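Local coordinates for protein lysin (Bacillus phage PBC5, PDB 6ILU) that is the cell-wall-binding part of a phage endolysin, built of SH3b-type domains that probably recognise the bacterial cell wall, at residues A[94-106]-A[118-131]. Residues are numbered along the deposited sequence; the frame is centred on the assembly and turned at random.
Sequences FYDGPSGNFLGNI and VGGYVDIGGNRWIK. With SO4 (sulfate ion), chain C; EDO (1,2-ethanediol), chain H; EDO (1,2-ethanediol), chain L; EDO (1,2-ethanediol), chain I.
Trp129 lays one indole face against Gly97 and Pro98. CA of Gly97 sits 3.5 Å from the centroid of the Trp129 five-membered ring, and Pro98 CD sits over the six-membered ring. Both are CH-pi contacts. CB of Asp123 covers the opposite face, so the indole is held between the loop and its own hairpin. Its rotation is fixed at the edge: Trp129 NE1 donates to Asn127 OD1 (2.9 Å, 156°), and the acceptor lies in the ring plane. The nitrogen of the same amide, Asn127 ND2, crosses to Asp96 O at 3.1 Å, tilted from the carbonyl plane.

Tyr121 takes the next part of the loop. Pro98 CA and Ser99 N lie over one face of its ring, with CA of Lys131 on the other. CD2 of Tyr95 meets the Tyr121 ring at its edge, 4.0 Å from CE1. The hydroxyl of Tyr95 donates to the bound sulfate, which Lys131 NZ also holds.

Phe94 packs on the aliphatic part of Arg128. Its chi1 of 60° sets CG between the backbone N and the carbonyl carbon and brings the ring over the arginine chain, with Arg128 CD 3.8 Å from the ring centroid. Beyond CD the guanidinium stands steeply to the ring, the planes 74° apart, and NE bonds to Gly125 O at 2.8 Å.

Two backbone bonds, Tyr95 N to Trp129 O and Trp129 N to Tyr95 O, make a single antiparallel bridge. It joins strand 92-95 to the edge of the three-stranded sheet of an SH3b-like domain. Ile106 and Ile130 meet through their CD1 atoms. The contact is mostly aromatic faces against backbone and aliphatic carbon, with few polar bonds across it. The bridge and the Asn127 bond set how Tyr95 and Asp96 lie against residues 127-129. Trp129 is buried, while Phe94, Tyr95 and Tyr121 stay partly exposed.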
ATOM      1  N   PHE A  94      -8.407 -11.794  10.571  1.00 17.31           N
ATOM      2  CA  PHE A  94      -8.436 -10.439  10.028  1.00 16.35           C
ATOM      3  C   PHE A  94      -9.706  -9.722  10.463  1.00 15.28           C
ATOM      4  O   PHE A  94     -10.767 -10.363  10.803  1.00 18.62           O
ATOM      5  CB  PHE A  94      -8.273 -10.405   8.451  1.00 16.48           C
ATOM      6  CG  PHE A  94      -9.325 -11.141   7.657  1.00 17.63           C
ATOM      7  CD1 PHE A  94     -10.536 -10.556   7.363  1.00 16.72           C
ATOM      8  CD2 PHE A  94      -9.070 -12.439   7.185  1.00 19.34           C
ATOM      9  CE1 PHE A  94     -11.499 -11.232   6.635  1.00 18.96           C
ATOM     10  CE2 PHE A  94     -10.014 -13.137   6.442  1.00 19.59           C
ATOM     11  CZ  PHE A  94     -11.239 -12.527   6.157  1.00 21.20           C
ATOM     12  N   TYR A  95      -9.600  -8.382  10.395  1.00 15.93           N
ATOM     13  CA  TYR A  95     -10.584  -7.477  11.002  1.00 16.04           C
ATOM     14  C   TYR A  95     -11.059  -6.457   9.984  1.00 17.05           C
ATOM     15  O   TYR A  95     -10.435  -6.291   8.920  1.00 18.04           O
ATOM     16  CB  TYR A  95      -9.975  -6.748  12.225  1.00 14.93           C
ATOM     17  CG  TYR A  95      -9.536  -7.749  13.281  1.00 16.94           C
ATOM     18  CD1 TYR A  95     -10.383  -8.092  14.329  1.00 18.44           C
ATOM     19  CD2 TYR A  95      -8.293  -8.371  13.195  1.00 16.41           C
ATOM     20  CE1 TYR A  95      -9.980  -9.053  15.301  1.00 18.61           C
ATOM     21  CE2 TYR A  95      -7.881  -9.330  14.177  1.00 18.79           C
ATOM     22  CZ  TYR A  95      -8.747  -9.648  15.182  1.00 21.91           C
ATOM     23  OH  TYR A  95      -8.361 -10.576  16.125  1.00 23.86           O
ATOM     24  N   ASP A  96     -12.141  -5.759  10.293  1.00 15.27           N
ATOM     25  CA  ASP A  96     -12.627  -4.745   9.311  1.00 16.56           C
ATOM     26  C   ASP A  96     -11.960  -3.361   9.397  1.00 18.17           C
ATOM     27  O   ASP A  96     -12.353  -2.404   8.688  1.00 21.63           O
ATOM     28  CB  ASP A  96     -14.151  -4.636   9.411  1.00 20.17           C
ATOM     29  CG  ASP A  96     -14.650  -3.903  10.652  1.00 24.81           C
ATOM     30  OD1 ASP A  96     -13.874  -3.565  11.554  1.00 21.20           O
ATOM     31  OD2 ASP A  96     -15.880  -3.672  10.722  1.00 29.25           O
ATOM     32  N   GLY A  97     -10.935  -3.267  10.208  1.00 18.24           N
ATOM     33  CA  GLY A  97     -10.078  -2.085  10.252  1.00 19.31           C
ATOM     34  C   GLY A  97      -9.071  -2.351  11.332  1.00 22.70           C
ATOM     35  O   GLY A  97      -9.161  -3.341  12.047  1.00 21.27           O
ATOM     36  N   PRO A  98      -8.116  -1.440  11.502  1.00 21.48           N
ATOM     37  CA  PRO A  98      -7.209  -1.514  12.647  1.00 21.31           C
ATOM     38  C   PRO A  98      -8.000  -1.582  13.960  1.00 23.93           C
ATOM     39  O   PRO A  98      -8.849  -0.710  14.210  1.00 25.24           O
ATOM     40  CB  PRO A  98      -6.423  -0.195  12.568  1.00 24.67           C
ATOM     41  CG  PRO A  98      -6.646   0.298  11.211  1.00 26.63           C
ATOM     42  CD  PRO A  98      -7.957  -0.206  10.715  1.00 23.55           C
ATOM     43  N   SER A  99      -7.738  -2.599  14.776  1.00 25.03           N
ATOM     44  CA  SER A  99      -8.439  -2.807  16.054  1.00 25.01           C
ATOM     45  C   SER A  99      -9.949  -2.895  15.840  1.00 24.63           C
ATOM     46  O   SER A  99     -10.740  -2.492  16.686  1.00 24.67           O
ATOM     47  CB  SER A  99      -8.116  -1.695  17.063  1.00 32.31           C
ATOM     48  OG  SER A  99      -6.721  -1.663  17.327  1.00 33.58           O
ATOM     49  N   GLY A 100     -10.338  -3.451  14.695  1.00 21.48           N
ATOM     50  CA  GLY A 100     -11.756  -3.442  14.333  1.00 21.99           C
ATOM     51  C   GLY A 100     -12.504  -4.725  14.665  1.00 19.49           C
ATOM     52  O   GLY A 100     -12.088  -5.520  15.548  1.00 21.80           O
ATOM     53  N   ASN A 101     -13.647  -4.905  14.015  1.00 18.57           N
ATOM     54  CA  ASN A 101     -14.467  -6.094  14.254  1.00 20.36           C
ATOM     55  C   ASN A 101     -13.853  -7.306  13.576  1.00 18.63           C
ATOM     56  O   ASN A 101     -13.437  -7.238  12.411  1.00 18.30           O
ATOM     57  CB  ASN A 101     -15.883  -5.886  13.698  1.00 20.53           C
ATOM     58  CG  ASN A 101     -16.572  -4.738  14.337  1.00 24.72           C
ATOM     59  OD1 ASN A 101     -16.601  -4.657  15.562  1.00 25.99           O
ATOM     60  ND2 ASN A 101     -17.068  -3.791  13.528  1.00 25.29           N
ATOM     61  N   PHE A 102     -13.852  -8.445  14.277  1.00 16.61           N
ATOM     62  CA  PHE A 102     -13.376  -9.667  13.663  1.00 17.04           C
ATOM     63  C   PHE A 102     -14.225 -10.074  12.462  1.00 17.95           C
ATOM     64  O   PHE A 102     -15.458 -10.100  12.545  1.00 20.79           O
ATOM     65  CB  PHE A 102     -13.381 -10.760  14.719  1.00 18.59           C
ATOM     66  CG  PHE A 102     -13.135 -12.157  14.169  1.00 19.80           C
ATOM     67  CD1 PHE A 102     -11.914 -12.478  13.589  1.00 18.31           C
ATOM     68  CD2 PHE A 102     -14.125 -13.094  14.200  1.00 23.00           C
ATOM     69  CE1 PHE A 102     -11.666 -13.775  13.088  1.00 21.58           C
ATOM     70  CE2 PHE A 102     -13.902 -14.376  13.718  1.00 22.38           C
ATOM     71  CZ  PHE A 102     -12.662 -14.707  13.145  1.00 22.70           C
ATOM     72  N   LEU A 103     -13.567 -10.402  11.363  1.00 17.61           N
ATOM     73  CA  LEU A 103     -14.321 -10.806  10.150  1.00 16.46           C
ATOM     74  C   LEU A 103     -14.101 -12.229   9.720  1.00 19.33           C
ATOM     75  O   LEU A 103     -15.035 -12.854   9.187  1.00 21.52           O
ATOM     76  CB  LEU A 103     -13.911  -9.936   8.970  1.00 17.91           C
ATOM     77  CG  LEU A 103     -14.204  -8.434   9.119  1.00 19.40           C
ATOM     78  CD1 LEU A 103     -13.811  -7.770   7.757  1.00 16.37           C
ATOM     79  CD2 LEU A 103     -15.673  -8.250   9.444  1.00 18.61           C
ATOM     80  N   GLY A 104     -12.863 -12.708   9.849  1.00 20.12           N
ATOM     81  CA  GLY A 104     -12.580 -14.023   9.278  1.00 24.06           C
ATOM     82  C   GLY A 104     -11.127 -14.421   9.453  1.00 22.14           C
ATOM     83  O   GLY A 104     -10.391 -13.769  10.168  1.00 20.62           O
ATOM     84  N   ASN A 105     -10.699 -15.508   8.811  1.00 21.95           N
ATOM     85  CA  ASN A 105      -9.276 -15.847   8.880  1.00 22.08           C
ATOM     86  C   ASN A 105      -8.763 -16.338   7.548  1.00 20.22           C
ATOM     87  O   ASN A 105      -9.535 -16.803   6.708  1.00 24.93           O
ATOM     88  CB  ASN A 105      -8.995 -16.891   9.978  1.00 28.00           C
ATOM     89  CG  ASN A 105     -10.227 -17.601  10.432  1.00 36.21           C
ATOM     90  OD1 ASN A 105     -10.810 -18.427   9.702  1.00 39.68           O
ATOM     91  ND2 ASN A 105     -10.639 -17.309  11.678  1.00 32.48           N
ATOM     92  N   ILE A 106      -7.459 -16.180   7.349  1.00 19.93           N
ATOM     93  CA  ILE A 106      -6.786 -16.809   6.216  1.00 20.37           C
ATOM     94  C   ILE A 106      -5.985 -17.988   6.723  1.00 21.32           C
ATOM     95  O   ILE A 106      -5.770 -18.142   7.954  1.00 23.36           O
ATOM     96  CB  ILE A 106      -5.861 -15.835   5.505  1.00 23.09           C
ATOM     97  CG1 ILE A 106      -4.802 -15.324   6.481  1.00 26.07           C
ATOM     98  CG2 ILE A 106      -6.705 -14.687   4.915  1.00 22.80           C
ATOM     99  CD1 ILE A 106      -3.598 -14.682   5.842  1.00 28.87           C
ATOM    100  N   VAL A 118      -1.812   0.770   9.228  1.00 17.04           N
ATOM    101  CA  VAL A 118      -2.307   1.725  10.226  1.00 18.30           C
ATOM    102  C   VAL A 118      -2.310   1.068  11.593  1.00 19.56           C
ATOM    103  O   VAL A 118      -2.880  -0.022  11.734  1.00 18.09           O
ATOM    104  CB  VAL A 118      -3.781   2.184   9.935  1.00 22.71           C
ATOM    105  CG1 VAL A 118      -4.234   3.163  10.951  1.00 28.02           C
ATOM    106  CG2 VAL A 118      -3.891   2.743   8.516  1.00 26.59           C
ATOM    107  N   GLY A 119      -1.723   1.719  12.597  1.00 21.53           N
ATOM    108  CA  GLY A 119      -1.943   1.267  13.968  1.00 22.54           C
ATOM    109  C   GLY A 119      -1.528  -0.154  14.279  1.00 22.18           C
ATOM    110  O   GLY A 119      -2.115  -0.776  15.181  1.00 22.33           O
ATOM    111  N   GLY A 120      -0.499  -0.640  13.593  1.00 19.15           N
ATOM    112  CA  GLY A 120      -0.019  -1.995  13.834  1.00 20.57           C
ATOM    113  C   GLY A 120      -0.780  -3.069  13.082  1.00 19.33           C
ATOM    114  O   GLY A 120      -0.655  -4.276  13.413  1.00 19.44           O
ATOM    115  N   TYR A 121      -1.581  -2.662  12.100  1.00 18.07           N
ATOM    116  CA  TYR A 121      -2.333  -3.609  11.270  1.00 15.56           C
ATOM    117  C   TYR A 121      -2.038  -3.322   9.819  1.00 16.05           C
ATOM    118  O   TYR A 121      -1.852  -2.160   9.452  1.00 16.91           O
ATOM    119  CB  TYR A 121      -3.851  -3.448  11.447  1.00 15.95           C
ATOM    120  CG  TYR A 121      -4.364  -3.960  12.793  1.00 17.02           C
ATOM    121  CD1 TYR A 121      -5.174  -5.081  12.830  1.00 19.69           C
ATOM    122  CD2 TYR A 121      -4.096  -3.268  13.968  1.00 18.37           C
ATOM    123  CE1 TYR A 121      -5.651  -5.554  14.064  1.00 20.79           C
ATOM    124  CE2 TYR A 121      -4.554  -3.764  15.204  1.00 22.36           C
ATOM    125  CZ  TYR A 121      -5.343  -4.890  15.208  1.00 23.57           C
ATOM    126  OH  TYR A 121      -5.856  -5.392  16.377  1.00 25.93           O
ATOM    127  N   VAL A 122      -2.094  -4.368   9.004  1.00 14.77           N
ATOM    128  CA  VAL A 122      -1.909  -4.219   7.553  1.00 15.95           C
ATOM    129  C   VAL A 122      -3.123  -4.751   6.813  1.00 17.04           C
ATOM    130  O   VAL A 122      -3.706  -5.777   7.184  1.00 17.98           O
ATOM    131  CB  VAL A 122      -0.593  -4.925   7.100  1.00 16.42           C
ATOM    132  CG1 VAL A 122      -0.537  -6.471   7.479  1.00 17.58           C
ATOM    133  CG2 VAL A 122      -0.353  -4.734   5.577  1.00 16.15           C
ATOM    134  N   ASP A 123      -3.561  -3.980   5.812  1.00 16.75           N
ATOM    135  CA  ASP A 123      -4.672  -4.359   4.961  1.00 17.98           C
ATOM    136  C   ASP A 123      -4.111  -5.210   3.840  1.00 19.69           C
ATOM    137  O   ASP A 123      -3.279  -4.726   3.053  1.00 18.41           O
ATOM    138  CB  ASP A 123      -5.379  -3.071   4.437  1.00 16.84           C
ATOM    139  CG  ASP A 123      -6.609  -3.348   3.596  1.00 19.70           C
ATOM    140  OD1 ASP A 123      -6.988  -4.523   3.410  1.00 18.89           O
ATOM    141  OD2 ASP A 123      -7.187  -2.357   3.081  1.00 20.82           O
ATOM    142  N   ILE A 124      -4.569  -6.458   3.725  1.00 18.35           N
ATOM    143  CA  ILE A 124      -4.104  -7.314   2.640  1.00 15.82           C
ATOM    144  C   ILE A 124      -5.001  -7.250   1.395  1.00 20.70           C
ATOM    145  O   ILE A 124      -4.858  -8.052   0.463  1.00 23.20           O
ATOM    146  CB  ILE A 124      -4.001  -8.802   3.091  1.00 16.92           C
ATOM    147  CG1 ILE A 124      -5.346  -9.263   3.683  1.00 19.37           C
ATOM    148  CG2 ILE A 124      -2.869  -8.909   4.087  1.00 18.94           C
ATOM    149  CD1 ILE A 124      -5.496 -10.853   3.812  1.00 20.77           C
ATOM    150  N   GLY A 125      -5.917  -6.285   1.382  1.00 17.92           N
ATOM    151  CA  GLY A 125      -6.811  -6.072   0.260  1.00 18.75           C
ATOM    152  C   GLY A 125      -8.191  -6.593   0.571  1.00 22.30           C
ATOM    153  O   GLY A 125      -8.339  -7.557   1.335  1.00 22.88           O
ATOM    154  N   GLY A 126      -9.203  -5.934   0.037  1.00 21.96           N
ATOM    155  CA  GLY A 126     -10.563  -6.327   0.339  1.00 24.05           C
ATOM    156  C   GLY A 126     -10.998  -5.909   1.728  1.00 25.33           C
ATOM    157  O   GLY A 126     -11.905  -6.513   2.284  1.00 25.29           O
ATOM    158  N   ASN A 127     -10.324  -4.897   2.293  1.00 21.61           N
ATOM    159  CA  ASN A 127     -10.628  -4.393   3.633  1.00 20.92           C
ATOM    160  C   ASN A 127     -10.483  -5.492   4.701  1.00 20.76           C
ATOM    161  O   ASN A 127     -11.417  -5.783   5.464  1.00 26.27           O
ATOM    162  CB  ASN A 127     -12.029  -3.826   3.764  1.00 24.18           C
ATOM    163  CG  ASN A 127     -12.184  -3.018   5.070  1.00 32.93           C
ATOM    164  OD1 ASN A 127     -11.347  -2.132   5.346  1.00 33.42           O
ATOM    165  ND2 ASN A 127     -13.254  -3.302   5.870  1.00 35.06           N
ATOM    166  N   ARG A 128      -9.337  -6.129   4.671  1.00 18.15           N
ATOM    167  CA  ARG A 128      -9.003  -7.229   5.584  1.00 17.67           C
ATOM    168  C   ARG A 128      -7.725  -6.894   6.306  1.00 17.09           C
ATOM    169  O   ARG A 128      -6.644  -6.870   5.690  1.00 19.41           O
ATOM    170  CB  ARG A 128      -8.852  -8.542   4.805  1.00 19.59           C
ATOM    171  CG  ARG A 128     -10.170  -8.956   4.160  1.00 19.29           C
ATOM    172  CD  ARG A 128      -9.970 -10.305   3.409  1.00 21.83           C
ATOM    173  NE  ARG A 128      -8.998 -10.107   2.317  1.00 21.62           N
ATOM    174  CZ  ARG A 128      -8.397 -11.100   1.641  1.00 25.98           C
ATOM    175  NH1 ARG A 128      -8.664 -12.373   1.945  1.00 23.90           N
ATOM    176  NH2 ARG A 128      -7.511 -10.797   0.675  1.00 26.76           N
ATOM    177  N   TRP A 129      -7.876  -6.585   7.590  1.00 15.42           N
ATOM    178  CA  TRP A 129      -6.755  -6.016   8.378  1.00 15.29           C
ATOM    179  C   TRP A 129      -6.225  -7.069   9.344  1.00 17.30           C
ATOM    180  O   TRP A 129      -6.990  -7.619  10.158  1.00 16.49           O
ATOM    181  CB  TRP A 129      -7.208  -4.793   9.144  1.00 15.67           C
ATOM    182  CG  TRP A 129      -7.617  -3.691   8.222  1.00 16.54           C
ATOM    183  CD1 TRP A 129      -8.832  -3.559   7.556  1.00 15.45           C
ATOM    184  CD2 TRP A 129      -6.845  -2.530   7.892  1.00 17.34           C
ATOM    185  NE1 TRP A 129      -8.830  -2.387   6.811  1.00 16.11           N
ATOM    186  CE2 TRP A 129      -7.635  -1.732   7.028  1.00 16.95           C
ATOM    187  CE3 TRP A 129      -5.557  -2.088   8.248  1.00 17.11           C
ATOM    188  CZ2 TRP A 129      -7.175  -0.512   6.510  1.00 18.72           C
ATOM    189  CZ3 TRP A 129      -5.093  -0.865   7.719  1.00 17.16           C
ATOM    190  CH2 TRP A 129      -5.913  -0.097   6.868  1.00 18.19           C
ATOM    191  N   ILE A 130      -4.925  -7.325   9.260  1.00 17.01           N
ATOM    192  CA  ILE A 130      -4.223  -8.324  10.119  1.00 17.39           C
ATOM    193  C   ILE A 130      -3.202  -7.644  11.015  1.00 18.51           C
ATOM    194  O   ILE A 130      -2.499  -6.727  10.591  1.00 18.14           O
ATOM    195  CB  ILE A 130      -3.511  -9.367   9.210  1.00 14.89           C
ATOM    196  CG1 ILE A 130      -4.574 -10.105   8.376  1.00 15.48           C
ATOM    197  CG2 ILE A 130      -2.590 -10.342  10.038  1.00 16.60           C
ATOM    198  CD1 ILE A 130      -4.039 -11.197   7.382  1.00 18.06           C
ATOM    199  N   LYS A 131      -3.073  -8.109  12.245  1.00 17.02           N
ATOM    200  CA  LYS A 131      -2.050  -7.564  13.125  1.00 17.43           C
ATOM    201  C   LYS A 131      -0.675  -7.841  12.541  1.00 19.00           C
ATOM    202  O   LYS A 131      -0.385  -8.992  12.141  1.00 20.64           O
ATOM    203  CB  LYS A 131      -2.117  -8.212  14.507  1.00 19.00           C
ATOM    204  CG  LYS A 131      -3.328  -7.805  15.315  1.00 23.30           C
ATOM    205  CD  LYS A 131      -3.348  -8.496  16.672  1.00 25.27           C
ATOM    206  CE  LYS A 131      -4.702  -8.352  17.358  1.00 30.35           C
ATOM    207  NZ  LYS A 131      -4.705  -9.186  18.594  1.00 35.92           N
TER
HETATM  208  S   SO4 C 401      -5.379 -11.910  16.838  1.00 38.33           S
HETATM  209  O1  SO4 C 401      -6.299 -11.069  17.583  1.00 47.46           O
HETATM  210  O2  SO4 C 401      -5.218 -11.489  15.453  1.00 37.49           O
HETATM  211  O3  SO4 C 401      -4.104 -11.802  17.575  1.00 38.64           O
HETATM  212  O4  SO4 C 401      -5.878 -13.273  16.863  1.00 44.22           O
HETATM  213  C1  EDO H 406      -8.199  -1.989   0.000  1.00 27.82           C
HETATM  214  O1  EDO H 406      -8.666  -2.898   1.003  1.00 26.99           O
HETATM  215  C2  EDO H 406      -8.946  -2.188  -1.315  1.00 28.41           C
HETATM  216  O2  EDO H 406      -9.183  -3.572  -1.591  1.00 29.48           O
HETATM  217  C1  EDO L 410     -12.971   0.431  11.526  1.00 37.63           C
HETATM  218  O1  EDO L 410     -11.672   0.944  11.263  1.00 39.79           O
HETATM  219  C2  EDO L 410     -12.860  -0.637  12.609  1.00 36.00           C
HETATM  220  O2  EDO L 410     -14.143  -1.255  12.852  1.00 28.06           O
HETATM  221  C1  EDO I 407      -7.291 -15.305  -0.370  1.00 38.16           C
HETATM  222  O1  EDO I 407      -7.373 -14.959   1.037  1.00 30.30           O
HETATM  223  C2  EDO I 407      -8.036 -14.325  -1.264  1.00 44.57           C
HETATM  224  O2  EDO I 407      -7.420 -13.013  -1.355  1.00 44.90           O
HETATM  225  O   HOH W   1      -5.063  -0.027  16.030  1.00 35.15           O
HETATM  226  O   HOH W   2      -5.474  -3.968  19.108  1.00 44.81           O